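Local coordinates for glycosylation Associate Protein 1 (Streptococcus agalactiae serotype V, PDB 6OYC) that probably takes part, with its partners Gap2 and Gap3, in the glycosylation and accessory Sec secretion of streptococcal surface proteins, at residues D92-N97 against F104-F109. Residues are numbered along the deposited sequence; the frame is centred on the assembly and turned at random.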
loop_
_atom_site.group_PDB
_atom_site.type_symbol
_atom_site.label_atom_id
_atom_site.label_comp_id
_atom_site.label_asym_id
_atom_site.label_seq_id
_atom_site.Cartn_x
_atom_site.Cartn_y
_atom_site.Cartn_z
ATOM N N ASP A 92 -6.008 19.802 -16.826
ATOM C CA ASP A 92 -6.432 20.872 -15.925
ATOM C C ASP A 92 -7.954 20.909 -15.945
ATOM O O ASP A 92 -8.558 21.332 -16.944
ATOM C CB ASP A 92 -5.850 22.209 -16.373
ATOM C CG ASP A 92 -6.302 23.388 -15.506
ATOM O OD1 ASP A 92 -7.146 23.238 -14.578
ATOM O OD2 ASP A 92 -5.777 24.489 -15.770
ATOM N N PHE A 93 -8.573 20.469 -14.848
ATOM C CA PHE A 93 -10.027 20.360 -14.830
ATOM C C PHE A 93 -10.710 21.701 -15.101
ATOM O O PHE A 93 -11.872 21.720 -15.522
ATOM C CB PHE A 93 -10.489 19.795 -13.488
ATOM C CG PHE A 93 -10.589 20.839 -12.412
ATOM C CD1 PHE A 93 -9.463 21.214 -11.683
ATOM C CD2 PHE A 93 -11.794 21.490 -12.162
ATOM C CE1 PHE A 93 -9.547 22.209 -10.699
ATOM C CE2 PHE A 93 -11.877 22.479 -11.179
ATOM C CZ PHE A 93 -10.749 22.825 -10.452
ATOM N N ARG A 94 -10.023 22.823 -14.853
ATOM C CA ARG A 94 -10.626 24.131 -15.084
ATOM C C ARG A 94 -10.890 24.397 -16.566
ATOM O O ARG A 94 -11.671 25.295 -16.900
ATOM C CB ARG A 94 -9.722 25.240 -14.509
ATOM C CG ARG A 94 -9.662 25.296 -12.995
ATOM C CD ARG A 94 -8.670 26.340 -12.524
ATOM N NE ARG A 94 -9.182 27.697 -12.720
ATOM C CZ ARG A 94 -9.904 28.391 -11.831
ATOM N NH1 ARG A 94 -10.217 27.889 -10.626
ATOM N NH2 ARG A 94 -10.308 29.610 -12.161
ATOM N N GLN A 95 -10.256 23.647 -17.460
ATOM C CA GLN A 95 -10.406 23.862 -18.894
ATOM C C GLN A 95 -11.345 22.866 -19.567
ATOM O O GLN A 95 -11.387 22.811 -20.803
ATOM C CB GLN A 95 -9.028 23.838 -19.555
ATOM C CG GLN A 95 -8.128 24.865 -18.904
ATOM C CD GLN A 95 -6.986 25.296 -19.767
ATOM O OE1 GLN A 95 -7.132 25.481 -20.980
ATOM N NE2 GLN A 95 -5.822 25.457 -19.149
ATOM N N LEU A 96 -12.109 22.091 -18.797
ATOM C CA LEU A 96 -13.083 21.177 -19.375
ATOM C C LEU A 96 -14.328 21.941 -19.835
ATOM O O LEU A 96 -14.542 23.121 -19.499
ATOM C CB LEU A 96 -13.476 20.104 -18.368
ATOM C CG LEU A 96 -12.275 19.296 -17.879
ATOM C CD1 LEU A 96 -12.665 18.278 -16.833
ATOM C CD2 LEU A 96 -11.617 18.628 -19.068
ATOM N N ASN A 97 -15.168 21.243 -20.604
ATOM C CA ASN A 97 -16.368 21.856 -21.174
ATOM C C ASN A 97 -17.500 21.858 -20.144
ATOM O O ASN A 97 -18.529 21.204 -20.297
ATOM C CB ASN A 97 -16.772 21.148 -22.460
ATOM C CG ASN A 97 -15.875 21.505 -23.620
ATOM O OD1 ASN A 97 -15.433 22.632 -23.745
ATOM N ND2 ASN A 97 -15.583 20.538 -24.458
ATOM N N PHE A 104 -16.206 27.845 -9.051
ATOM C CA PHE A 104 -15.411 26.829 -8.375
ATOM C C PHE A 104 -15.268 27.177 -6.899
ATOM O O PHE A 104 -14.823 28.276 -6.561
ATOM C CB PHE A 104 -14.026 26.703 -9.018
ATOM C CG PHE A 104 -14.055 26.415 -10.494
ATOM C CD1 PHE A 104 -14.740 25.318 -10.995
ATOM C CD2 PHE A 104 -13.381 27.237 -11.384
ATOM C CE1 PHE A 104 -14.745 25.047 -12.375
ATOM C CE2 PHE A 104 -13.386 26.975 -12.752
ATOM C CZ PHE A 104 -14.064 25.881 -13.246
ATOM N N THR A 105 -15.626 26.248 -6.029
ATOM C CA THR A 105 -15.397 26.393 -4.602
ATOM C C THR A 105 -14.261 25.452 -4.223
ATOM O O THR A 105 -14.426 24.227 -4.278
ATOM C CB THR A 105 -16.657 26.075 -3.793
ATOM O OG1 THR A 105 -17.737 26.934 -4.198
ATOM C CG2 THR A 105 -16.384 26.252 -2.283
ATOM N N TYR A 106 -13.114 26.026 -3.850
ATOM C CA TYR A 106 -11.943 25.273 -3.403
ATOM C C TYR A 106 -12.063 24.996 -1.904
ATOM O O TYR A 106 -12.046 25.923 -1.087
ATOM C CB TYR A 106 -10.661 26.043 -3.727
ATOM C CG TYR A 106 -10.255 25.923 -5.182
ATOM C CD1 TYR A 106 -11.092 26.406 -6.211
ATOM C CD2 TYR A 106 -9.059 25.302 -5.540
ATOM C CE1 TYR A 106 -10.732 26.288 -7.541
ATOM C CE2 TYR A 106 -8.699 25.159 -6.885
ATOM C CZ TYR A 106 -9.537 25.650 -7.877
ATOM O OH TYR A 106 -9.171 25.510 -9.196
ATOM N N THR A 107 -12.217 23.732 -1.541
ATOM C CA THR A 107 -12.215 23.365 -0.126
ATOM C C THR A 107 -10.803 22.896 0.210
ATOM O O THR A 107 -9.951 22.811 -0.689
ATOM C CB THR A 107 -13.253 22.267 0.168
ATOM O OG1 THR A 107 -12.661 20.963 -0.013
ATOM C CG2 THR A 107 -14.480 22.413 -0.748
ATOM N N PRO A 108 -10.496 22.597 1.476
ATOM C CA PRO A 108 -9.179 22.019 1.780
ATOM C C PRO A 108 -8.962 20.627 1.199
ATOM O O PRO A 108 -7.865 20.087 1.355
ATOM C CB PRO A 108 -9.159 21.985 3.320
ATOM C CG PRO A 108 -10.107 23.041 3.737
ATOM C CD PRO A 108 -11.192 23.057 2.694
ATOM N N PHE A 109 -9.945 20.020 0.528
ATOM C CA PHE A 109 -9.791 18.629 0.110
ATOM C C PHE A 109 -10.188 18.374 -1.349
ATOM O O PHE A 109 -9.586 17.518 -2.000
ATOM C CB PHE A 109 -10.590 17.721 1.054
ATOM C CG PHE A 109 -10.142 17.809 2.500
ATOM C CD1 PHE A 109 -8.976 17.156 2.930
ATOM C CD2 PHE A 109 -10.864 18.551 3.428
ATOM C CE1 PHE A 109 -8.550 17.247 4.274
ATOM C CE2 PHE A 109 -10.450 18.635 4.772
ATOM C CZ PHE A 109 -9.289 17.988 5.191
#
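Phe93 turns the edge of its ring toward the face of Phe104, a T-shaped pair with centroids 5.5 Å apart and planes at 74°. Its CE2 lies over that face, 4.0 Å from Phe104 CE1. At the neighbouring corner, Phe93 CZ is 3.4 Å from Tyr106 OH, which sits at the ring edge, near the plane of the Phe93 ring. Arg94 reaches the same hydroxyl. Its chain bends at chi3 (73°), and the guanidinium ends beside Phe104 and Tyr106. Arg94 NH1 donates to Tyr106 OH at 3.0 Å, with the hydroxyl close to the guanidinium plane. One face of the guanidinium carries Phe104, whose CE2 lies over its centre; the planes are inclined at 59°. Within this chain, strand 103-106 is an end strand of the antiparallel sheet, and the loop leading into it folds back here against its side chains. Phe93 and Tyr106 also touch Val111 on the adjacent strand 111-115, while Phe104 touches Val113. An Asx turn holds the start of the short 3-10 segment: Arg94 N donates to Asp92 OD1 at 2.9 Å, from above the carboxylate plane. Phe93 O accepts from Trp98 NE1.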